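Local coordinates for peptide-binding protein (Photobacterium damsela subsp. piscicida, PDB 6SQX) that cleaves bacterial peptidoglycan as a secreted NlpC/P60 endopeptidase, probably through the cysteine-peptidase chemistry of the C40 family, at residues A[228-233]-A[289-294]; A[253-258]-A[328-333]. One frame throughout, in Å; residues are numbered along the deposited sequence.

Contact 1 (A[228-233]-A[289-294]); sequences RYRLVT and FTTWPM
The carbonyl oxygen L231 O takes the W292 backbone N-H at 2.8 Å in an almost straight bond, with 177° at the hydrogen, and the CA-H of T291 leans on the same oxygen. A water fastens the pair a second time, accepting from L231 N and donating to W292 O. Further along, T233 and T290 form an antiparallel hydrogen-bonded pair, T233 N giving to T290 O and T290 N to T233 O, each 2.9 Å long. V232 and T291 between them are a non-hydrogen-bonded pair whose side chains splay apart; here V232 CA comes within 3.2 Å of T290 O, a CA-H...O contact. The strands 230-233 and 289-291 meet at 142° between their N-to-C directions. This pairing sets 289-291 on the edge of a five-stranded antiparallel sheet, with strand 259-262 on the far side of 230-234; the strand order, 4-3-2-1-5 along the chain, repeats that of the sheet holding the SH3-type region earlier in the chain and is consistent with a second SH3b-like domain. The side chains of F289 and V232 cross at a slant: the F289 chi1 of 57° places CG between backbone N and carbonyl carbon, and CD1 meets V232 CB at 3.6 Å. V232 CG2 makes an off-centre CH-pi contact, 4.2 Å from the centroid of the F289 ring. The W292 indole lies alongside L231 with CE3 4.1 Å from L231 CD1. T233 CG2 reaches the indole edge in its plane, 3.7 Å from W292 CD1, while CG of P293, which follows a cis peptide bond, covers one face. R230 NE is engaged in a salt bridge with E261.

Contact 2 (A[253-258]-A[328-333]); sequences LEAGSI and LKRLFS. With EDO (1,2-ethanediol), chain N.
R330 is the first residue of helix segment 328-333 to meet segment 253-258, and its guanidinium takes hold of A255 O side-on. NE and NH2 both donate to this one oxygen, NE at 2.8 Å and NH2 at 2.9 Å, from the same face of the carbonyl plane. A255 O lies near the guanidinium plane, but NE stands well above the carbonyl plane. The straight R330 chain, chi1 -174°, carries the guanidinium from the helix to the turn. NH2 also forms a salt bridge to E254 OE1 at 2.8 Å, meeting it on the anti side, with the carboxylate and guanidinium planes 51° apart. A water links E254 OE1 to R330 NH1, which has a further acceptor in N322. With its rotation fixed by these bonds, the guanidinium is held against the first two residues of the type II turn E254-S257, where E254 O receives both S257 N and S257 OG. OE2, the other carboxylate oxygen, is salt-bridged to K238, a second positive partner for the glutamate, and an ethanediol lies beside it. At the end of the segment, S333 turns its OG back to R330 O, one helical turn earlier, at 2.7 Å. G256, which has no side chain and sits at a positive phi (98°), lets S333 OG and R330 CG come close, with OG 3.7 Å from G256 CA. Helix 326-334, part of the NlpC/P60 region, packs L328, L331 and F332 on strand 395-405, while Y308 of helix 298-308 touches R330 and A255, and W182 lies against E254 and R330.

Contacts 1 and 2 lie with centres about 12 Å apart and touch directly, their segments alternating along the chain. T233 OG1 lies 2.7 Å from S257 O, a probable hydrogen bond joining strand 230-234 to the turn. W292 NE1 approaches S333 O to 2.9 Å, probably another, so that the indole of contact 1 reaches the helix of contact 2. I258 of contact 2 packs on contact 1, its CD1 3.6 Å from W292 NE1 and its CG2 3.8 Å from L231 CD1. Together they join the sheet of strands 230-234 and 289-291 to the NlpC/P60 helix 326-334, which begins just after C324, the oxidised cysteine (cysteinesulfonic acid) and, by family analogy, probably the nucleophile.

Contact 1 (A[228-233]-A[289-294])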
ATOM      1  N   ARG A 228      22.611   7.220 -12.636  1.00 31.82           N
ATOM      2  CA  ARG A 228      23.772   6.483 -13.116  1.00 32.14           C
ATOM      3  C   ARG A 228      24.074   5.254 -12.283  1.00 30.07           C
ATOM      4  O   ARG A 228      24.883   4.421 -12.725  1.00 31.19           O
ATOM      5  CB  ARG A 228      25.009   7.389 -13.181  1.00 36.06           C
ATOM      6  CG  ARG A 228      24.869   8.506 -14.210  1.00 42.46           C
ATOM      7  CD  ARG A 228      26.067   9.424 -14.216  1.00 49.79           C
ATOM      8  NE  ARG A 228      25.845  10.551 -15.129  1.00 57.02           N
ATOM      9  CZ  ARG A 228      26.642  11.612 -15.231  1.00 61.44           C
ATOM     10  NH1 ARG A 228      26.344  12.580 -16.087  1.00 62.68           N
ATOM     11  NH2 ARG A 228      27.733  11.708 -14.481  1.00 63.27           N
ATOM     12  N   TYR A 229      23.456   5.124 -11.105  1.00 25.88           N
ATOM     13  CA  TYR A 229      23.789   4.018 -10.221  1.00 23.46           C
ATOM     14  C   TYR A 229      22.990   2.783 -10.592  1.00 22.82           C
ATOM     15  O   TYR A 229      21.833   2.869 -11.022  1.00 23.56           O
ATOM     16  CB  TYR A 229      23.449   4.341  -8.764  1.00 23.64           C
ATOM     17  CG  TYR A 229      24.442   5.229  -8.053  1.00 24.40           C
ATOM     18  CD1 TYR A 229      25.648   4.717  -7.586  1.00 26.39           C
ATOM     19  CD2 TYR A 229      24.162   6.583  -7.824  1.00 25.88           C
ATOM     20  CE1 TYR A 229      26.554   5.534  -6.915  1.00 26.76           C
ATOM     21  CE2 TYR A 229      25.044   7.380  -7.170  1.00 25.59           C
ATOM     22  CZ  TYR A 229      26.241   6.864  -6.712  1.00 26.13           C
ATOM     23  OH  TYR A 229      27.112   7.706  -6.059  1.00 28.63           O
ATOM     24  N   ARG A 230      23.594   1.621 -10.340  1.00 22.98           N
ATOM     25  CA  ARG A 230      22.809   0.414 -10.161  1.00 22.56           C
ATOM     26  C   ARG A 230      21.920   0.594  -8.933  1.00 21.37           C
ATOM     27  O   ARG A 230      22.336   1.185  -7.935  1.00 22.70           O
ATOM     28  CB  ARG A 230      23.785  -0.724  -9.920  1.00 25.50           C
ATOM     29  CG  ARG A 230      23.212  -2.069  -9.722  1.00 30.61           C
ATOM     30  CD  ARG A 230      24.368  -3.107  -9.915  1.00 32.76           C
ATOM     31  NE  ARG A 230      25.529  -2.812  -9.056  1.00 34.56           N
ATOM     32  CZ  ARG A 230      26.728  -2.358  -9.438  1.00 34.11           C
ATOM     33  NH1 ARG A 230      27.637  -2.087  -8.510  1.00 33.13           N
ATOM     34  NH2 ARG A 230      27.057  -2.199 -10.711  1.00 35.75           N
ATOM     35  N   LEU A 231      20.680   0.118  -9.015  1.00 21.49           N
ATOM     36  CA  LEU A 231      19.740   0.180  -7.905  1.00 20.12           C
ATOM     37  C   LEU A 231      19.506  -1.217  -7.331  1.00 19.74           C
ATOM     38  O   LEU A 231      19.536  -2.227  -8.060  1.00 20.46           O
ATOM     39  CB  LEU A 231      18.401   0.769  -8.375  1.00 20.77           C
ATOM     40  CG  LEU A 231      18.492   2.205  -8.893  1.00 21.28           C
ATOM     41  CD1 LEU A 231      17.132   2.629  -9.480  1.00 22.01           C
ATOM     42  CD2 LEU A 231      18.901   3.186  -7.778  1.00 22.56           C
ATOM     43  N   VAL A 232      19.271  -1.262  -6.015  1.00 18.57           N
ATOM     44  CA  VAL A 232      19.017  -2.513  -5.330  1.00 17.67           C
ATOM     45  C   VAL A 232      17.748  -2.370  -4.504  1.00 18.62           C
ATOM     46  O   VAL A 232      17.265  -1.268  -4.222  1.00 19.07           O
ATOM     47  CB  VAL A 232      20.189  -2.981  -4.426  1.00 20.05           C
ATOM     48  CG1 VAL A 232      21.426  -3.321  -5.249  1.00 21.15           C
ATOM     49  CG2 VAL A 232      20.485  -1.938  -3.333  1.00 20.53           C
ATOM     50  N   THR A 233      17.236  -3.509  -4.051  1.00 18.27           N
ATOM     51  CA  THR A 233      16.015  -3.535  -3.265  1.00 18.74           C
ATOM     52  C   THR A 233      16.161  -4.653  -2.238  1.00 17.85           C
ATOM     53  O   THR A 233      16.808  -5.674  -2.527  1.00 18.00           O
ATOM     54  CB  THR A 233      14.776  -3.716  -4.183  1.00 19.62           C
ATOM     55  OG1 THR A 233      13.566  -3.422  -3.478  1.00 19.26           O
ATOM     56  CG2 THR A 233      14.734  -5.121  -4.839  1.00 19.26           C
ATOM     57  N   PHE A 289      19.960  -7.719   0.107  1.00 20.29           N
ATOM     58  CA  PHE A 289      19.368  -6.977  -0.995  1.00 19.88           C
ATOM     59  C   PHE A 289      19.811  -7.602  -2.301  1.00 20.07           C
ATOM     60  O   PHE A 289      20.711  -8.450  -2.330  1.00 22.31           O
ATOM     61  CB  PHE A 289      19.666  -5.455  -0.953  1.00 20.49           C
ATOM     62  CG  PHE A 289      21.137  -5.086  -0.929  1.00 22.16           C
ATOM     63  CD1 PHE A 289      21.915  -5.152  -2.084  1.00 23.06           C
ATOM     64  CD2 PHE A 289      21.720  -4.625   0.247  1.00 23.92           C
ATOM     65  CE1 PHE A 289      23.280  -4.795  -2.061  1.00 24.73           C
ATOM     66  CE2 PHE A 289      23.069  -4.264   0.290  1.00 25.44           C
ATOM     67  CZ  PHE A 289      23.850  -4.333  -0.867  1.00 25.96           C
ATOM     68  N   THR A 290      19.169  -7.177  -3.386  1.00 20.19           N
ATOM     69  CA  THR A 290      19.471  -7.699  -4.706  1.00 21.70           C
ATOM     70  C   THR A 290      19.247  -6.609  -5.749  1.00 21.21           C
ATOM     71  O   THR A 290      18.506  -5.661  -5.517  1.00 20.67           O
ATOM     72  CB  THR A 290      18.645  -8.962  -5.014  1.00 24.25           C
ATOM     73  OG1 THR A 290      19.234  -9.682  -6.106  1.00 26.35           O
ATOM     74  CG2 THR A 290      17.246  -8.580  -5.391  1.00 22.89           C
ATOM     75  N   THR A 291      19.882  -6.771  -6.909  0.77 21.90           N
ATOM     76  CA  THR A 291      19.702  -5.780  -7.965  0.77 21.77           C
ATOM     77  C   THR A 291      18.229  -5.647  -8.329  0.77 21.52           C
ATOM     78  O   THR A 291      17.517  -6.644  -8.495  0.77 23.16           O
ATOM     79  CB  THR A 291      20.524  -6.159  -9.208  0.77 23.27           C
ATOM     80  OG1 THR A 291      21.920  -6.191  -8.876  0.77 25.05           O
ATOM     81  CG2 THR A 291      20.290  -5.159 -10.355  0.77 23.30           C
ATOM     82  N   TRP A 292      17.776  -4.408  -8.458  1.00 20.60           N
ATOM     83  CA  TRP A 292      16.396  -4.082  -8.773  1.00 19.84           C
ATOM     84  C   TRP A 292      16.290  -3.736 -10.258  1.00 20.63           C
ATOM     85  O   TRP A 292      17.213  -3.135 -10.811  1.00 21.96           O
ATOM     86  CB  TRP A 292      15.978  -2.877  -7.922  1.00 21.13           C
ATOM     87  CG  TRP A 292      14.576  -2.443  -8.178  1.00 20.47           C
ATOM     88  CD1 TRP A 292      13.455  -2.850  -7.511  1.00 19.96           C
ATOM     89  CD2 TRP A 292      14.143  -1.496  -9.161  1.00 21.80           C
ATOM     90  NE1 TRP A 292      12.338  -2.252  -8.053  1.00 19.21           N
ATOM     91  CE2 TRP A 292      12.743  -1.412  -9.066  1.00 20.09           C
ATOM     92  CE3 TRP A 292      14.808  -0.744 -10.135  1.00 22.75           C
ATOM     93  CZ2 TRP A 292      11.989  -0.558  -9.883  1.00 21.18           C
ATOM     94  CZ3 TRP A 292      14.054   0.068 -10.977  1.00 23.20           C
ATOM     95  CH2 TRP A 292      12.662   0.158 -10.837  1.00 23.57           C
ATOM     96  N   PRO A 293      15.197  -4.099 -10.964  1.00 20.46           N
ATOM     97  CA  PRO A 293      14.082  -4.900 -10.436  1.00 21.05           C
ATOM     98  C   PRO A 293      14.432  -6.362 -10.249  1.00 20.15           C
ATOM     99  O   PRO A 293      15.216  -6.936 -11.018  1.00 22.66           O
ATOM    100  CB  PRO A 293      13.020  -4.797 -11.531  1.00 20.19           C
ATOM    101  CG  PRO A 293      13.437  -3.640 -12.389  1.00 22.78           C
ATOM    102  CD  PRO A 293      14.917  -3.631 -12.345  1.00 22.26           C
ATOM    103  N   MET A 294      13.839  -6.962  -9.220  1.00 19.78           N
ATOM    104  CA  MET A 294      14.039  -8.382  -9.006  1.00 20.04           C
ATOM    105  C   MET A 294      13.422  -9.155 -10.177  1.00 21.85           C
ATOM    106  O   MET A 294      12.381  -8.773 -10.717  1.00 22.08           O
ATOM    107  CB  MET A 294      13.346  -8.760  -7.702  1.00 20.70           C
ATOM    108  CG  MET A 294      13.393 -10.217  -7.345  1.00 22.65           C
ATOM    109  SD  MET A 294      12.687 -10.572  -5.700  1.00 23.99           S
ATOM    110  CE  MET A 294      13.856  -9.773  -4.624  1.00 24.46           C
TER
HETATM  111  O   HOH W   1      19.496  -1.392 -11.211  1.00 26.38           O

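Contact 2 (A[253-258]-A[328-333])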
ATOM      1  N   LEU A 253      15.776  -0.683   7.363  1.00 18.54           N
ATOM      2  CA  LEU A 253      15.611  -0.753   5.903  1.00 17.77           C
ATOM      3  C   LEU A 253      14.440  -1.678   5.589  1.00 16.32           C
ATOM      4  O   LEU A 253      14.408  -2.827   6.053  1.00 17.06           O
ATOM      5  CB  LEU A 253      16.893  -1.340   5.288  1.00 18.34           C
ATOM      6  CG  LEU A 253      16.940  -1.607   3.783  1.00 19.12           C
ATOM      7  CD1 LEU A 253      16.752  -0.278   3.007  1.00 20.22           C
ATOM      8  CD2 LEU A 253      18.238  -2.317   3.397  1.00 19.90           C
ATOM      9  N   GLU A 254      13.472  -1.192   4.797  1.00 16.88           N
ATOM     10  CA  GLU A 254      12.211  -1.889   4.566  1.00 16.72           C
ATOM     11  C   GLU A 254      12.136  -2.395   3.135  1.00 16.34           C
ATOM     12  O   GLU A 254      12.547  -1.702   2.178  1.00 17.18           O
ATOM     13  CB  GLU A 254      11.026  -0.948   4.798  1.00 17.43           C
ATOM     14  CG  GLU A 254      10.893  -0.524   6.258  1.00 18.95           C
ATOM     15  CD  GLU A 254       9.884  -1.347   7.084  1.00 19.46           C
ATOM     16  OE1 GLU A 254       9.322  -2.333   6.540  1.00 19.76           O
ATOM     17  OE2 GLU A 254       9.696  -0.984   8.274  1.00 20.43           O
ATOM     18  N   ALA A 255      11.587  -3.596   2.962  1.00 16.77           N
ATOM     19  CA  ALA A 255      11.309  -4.074   1.609  1.00 17.53           C
ATOM     20  C   ALA A 255      10.443  -3.053   0.864  1.00 18.50           C
ATOM     21  O   ALA A 255       9.609  -2.356   1.460  1.00 19.00           O
ATOM     22  CB  ALA A 255      10.615  -5.439   1.655  1.00 17.80           C
ATOM     23  N   GLY A 256      10.668  -2.974  -0.440  1.00 17.10           N
ATOM     24  CA  GLY A 256      10.039  -1.957  -1.279  1.00 16.60           C
ATOM     25  C   GLY A 256      10.937  -0.772  -1.549  1.00 17.77           C
ATOM     26  O   GLY A 256      10.718  -0.055  -2.526  1.00 19.18           O
ATOM     27  N   SER A 257      11.958  -0.552  -0.716  1.00 16.59           N
ATOM     28  CA  SER A 257      12.905   0.522  -0.964  1.00 16.77           C
ATOM     29  C   SER A 257      13.728   0.219  -2.210  1.00 16.99           C
ATOM     30  O   SER A 257      14.033  -0.929  -2.523  1.00 17.97           O
ATOM     31  CB  SER A 257      13.893   0.627   0.198  1.00 18.25           C
ATOM     32  OG  SER A 257      13.196   0.826   1.415  1.00 20.27           O
ATOM     33  N   ILE A 258      14.130   1.279  -2.904  1.00 17.41           N
ATOM     34  CA  ILE A 258      14.893   1.206  -4.122  1.00 18.49           C
ATOM     35  C   ILE A 258      16.035   2.205  -3.961  1.00 17.54           C
ATOM     36  O   ILE A 258      15.807   3.419  -3.869  1.00 18.53           O
ATOM     37  CB  ILE A 258      14.024   1.498  -5.356  1.00 18.49           C
ATOM     38  CG1 ILE A 258      12.887   0.468  -5.471  1.00 18.30           C
ATOM     39  CG2 ILE A 258      14.851   1.518  -6.649  1.00 19.99           C
ATOM     40  CD1 ILE A 258      11.775   0.957  -6.472  1.00 18.92           C
ATOM     41  N   LEU A 328      -0.150  -5.171  -1.799  1.00 16.57           N
ATOM     42  CA  LEU A 328       0.048  -5.541  -3.195  1.00 17.03           C
ATOM     43  C   LEU A 328       0.946  -4.542  -3.922  1.00 18.57           C
ATOM     44  O   LEU A 328       1.835  -4.943  -4.688  1.00 19.21           O
ATOM     45  CB  LEU A 328      -1.308  -5.672  -3.921  1.00 17.10           C
ATOM     46  CG  LEU A 328      -2.280  -6.603  -3.183  1.00 17.66           C
ATOM     47  CD1 LEU A 328      -3.601  -6.719  -4.012  1.00 18.62           C
ATOM     48  CD2 LEU A 328      -1.686  -8.000  -2.925  1.00 19.98           C
ATOM     49  N   LYS A 329       0.722  -3.239  -3.704  1.00 16.75           N
ATOM     50  CA  LYS A 329       1.604  -2.238  -4.293  1.00 16.44           C
ATOM     51  C   LYS A 329       3.059  -2.504  -3.896  1.00 15.60           C
ATOM     52  O   LYS A 329       3.976  -2.431  -4.727  1.00 17.87           O
ATOM     53  CB  LYS A 329       1.129  -0.848  -3.841  1.00 17.24           C
ATOM     54  CG  LYS A 329       2.024   0.293  -4.338  1.00 18.14           C
ATOM     55  CD  LYS A 329       1.466   1.648  -3.956  1.00 19.15           C
ATOM     56  CE  LYS A 329       2.411   2.793  -4.233  1.00 20.03           C
ATOM     57  NZ  LYS A 329       2.695   2.914  -5.717  1.00 20.91           N
ATOM     58  N   ARG A 330       3.283  -2.875  -2.621  1.00 15.67           N
ATOM     59  CA  ARG A 330       4.637  -3.058  -2.133  1.00 16.50           C
ATOM     60  C   ARG A 330       5.266  -4.296  -2.776  1.00 16.78           C
ATOM     61  O   ARG A 330       6.410  -4.251  -3.249  1.00 17.85           O
ATOM     62  CB  ARG A 330       4.564  -3.177  -0.606  1.00 16.50           C
ATOM     63  CG  ARG A 330       5.930  -3.225   0.058  1.00 17.39           C
ATOM     64  CD  ARG A 330       5.734  -3.305   1.581  1.00 18.63           C
ATOM     65  NE  ARG A 330       7.036  -3.232   2.227  1.00 17.28           N
ATOM     66  CZ  ARG A 330       7.221  -3.377   3.524  1.00 15.80           C
ATOM     67  NH1 ARG A 330       6.165  -3.594   4.324  1.00 16.41           N
ATOM     68  NH2 ARG A 330       8.477  -3.298   4.001  1.00 18.09           N
ATOM     69  N   LEU A 331       4.539  -5.431  -2.770  1.00 16.59           N
ATOM     70  CA  LEU A 331       5.086  -6.649  -3.367  1.00 17.12           C
ATOM     71  C   LEU A 331       5.513  -6.373  -4.812  1.00 16.91           C
ATOM     72  O   LEU A 331       6.620  -6.723  -5.243  1.00 18.96           O
ATOM     73  CB  LEU A 331       4.038  -7.769  -3.342  1.00 18.25           C
ATOM     74  CG  LEU A 331       4.356  -9.020  -4.203  1.00 18.47           C
ATOM     75  CD1 LEU A 331       5.503  -9.765  -3.557  1.00 18.63           C
ATOM     76  CD2 LEU A 331       3.126  -9.924  -4.385  1.00 19.54           C
ATOM     77  N   PHE A 332       4.630  -5.737  -5.595  1.00 18.01           N
ATOM     78  CA  PHE A 332       4.920  -5.576  -7.012  1.00 17.44           C
ATOM     79  C   PHE A 332       6.059  -4.600  -7.255  1.00 18.24           C
ATOM     80  O   PHE A 332       6.773  -4.729  -8.263  1.00 18.77           O
ATOM     81  CB  PHE A 332       3.638  -5.216  -7.777  1.00 18.60           C
ATOM     82  CG  PHE A 332       2.788  -6.421  -8.080  1.00 18.35           C
ATOM     83  CD1 PHE A 332       3.136  -7.273  -9.120  1.00 19.20           C
ATOM     84  CD2 PHE A 332       1.675  -6.736  -7.276  1.00 18.99           C
ATOM     85  CE1 PHE A 332       2.371  -8.429  -9.416  1.00 19.14           C
ATOM     86  CE2 PHE A 332       0.912  -7.886  -7.556  1.00 21.35           C
ATOM     87  CZ  PHE A 332       1.265  -8.730  -8.642  1.00 20.44           C
ATOM     88  N   SER A 333       6.245  -3.626  -6.336  1.00 17.69           N
ATOM     89  CA  SER A 333       7.306  -2.634  -6.515  1.00 18.92           C
ATOM     90  C   SER A 333       8.680  -3.289  -6.571  1.00 18.20           C
ATOM     91  O   SER A 333       9.561  -2.823  -7.296  1.00 19.99           O
ATOM     92  CB  SER A 333       7.259  -1.539  -5.441  1.00 19.73           C
ATOM     93  OG  SER A 333       7.640  -2.042  -4.148  1.00 19.15           O
TER
HETATM   94  C1  EDO N 512      10.646   2.644  11.029  1.00 31.27           C
HETATM   95  O1  EDO N 512      11.581   3.374  10.235  1.00 21.94           O
HETATM   96  C2  EDO N 512       9.928   1.656  10.113  1.00 34.32           C
HETATM   97  O2  EDO N 512      10.763   0.552   9.799  1.00 32.92           O
HETATM   98  O   HOH W   2       6.900  -3.479   7.201  1.00 17.93           O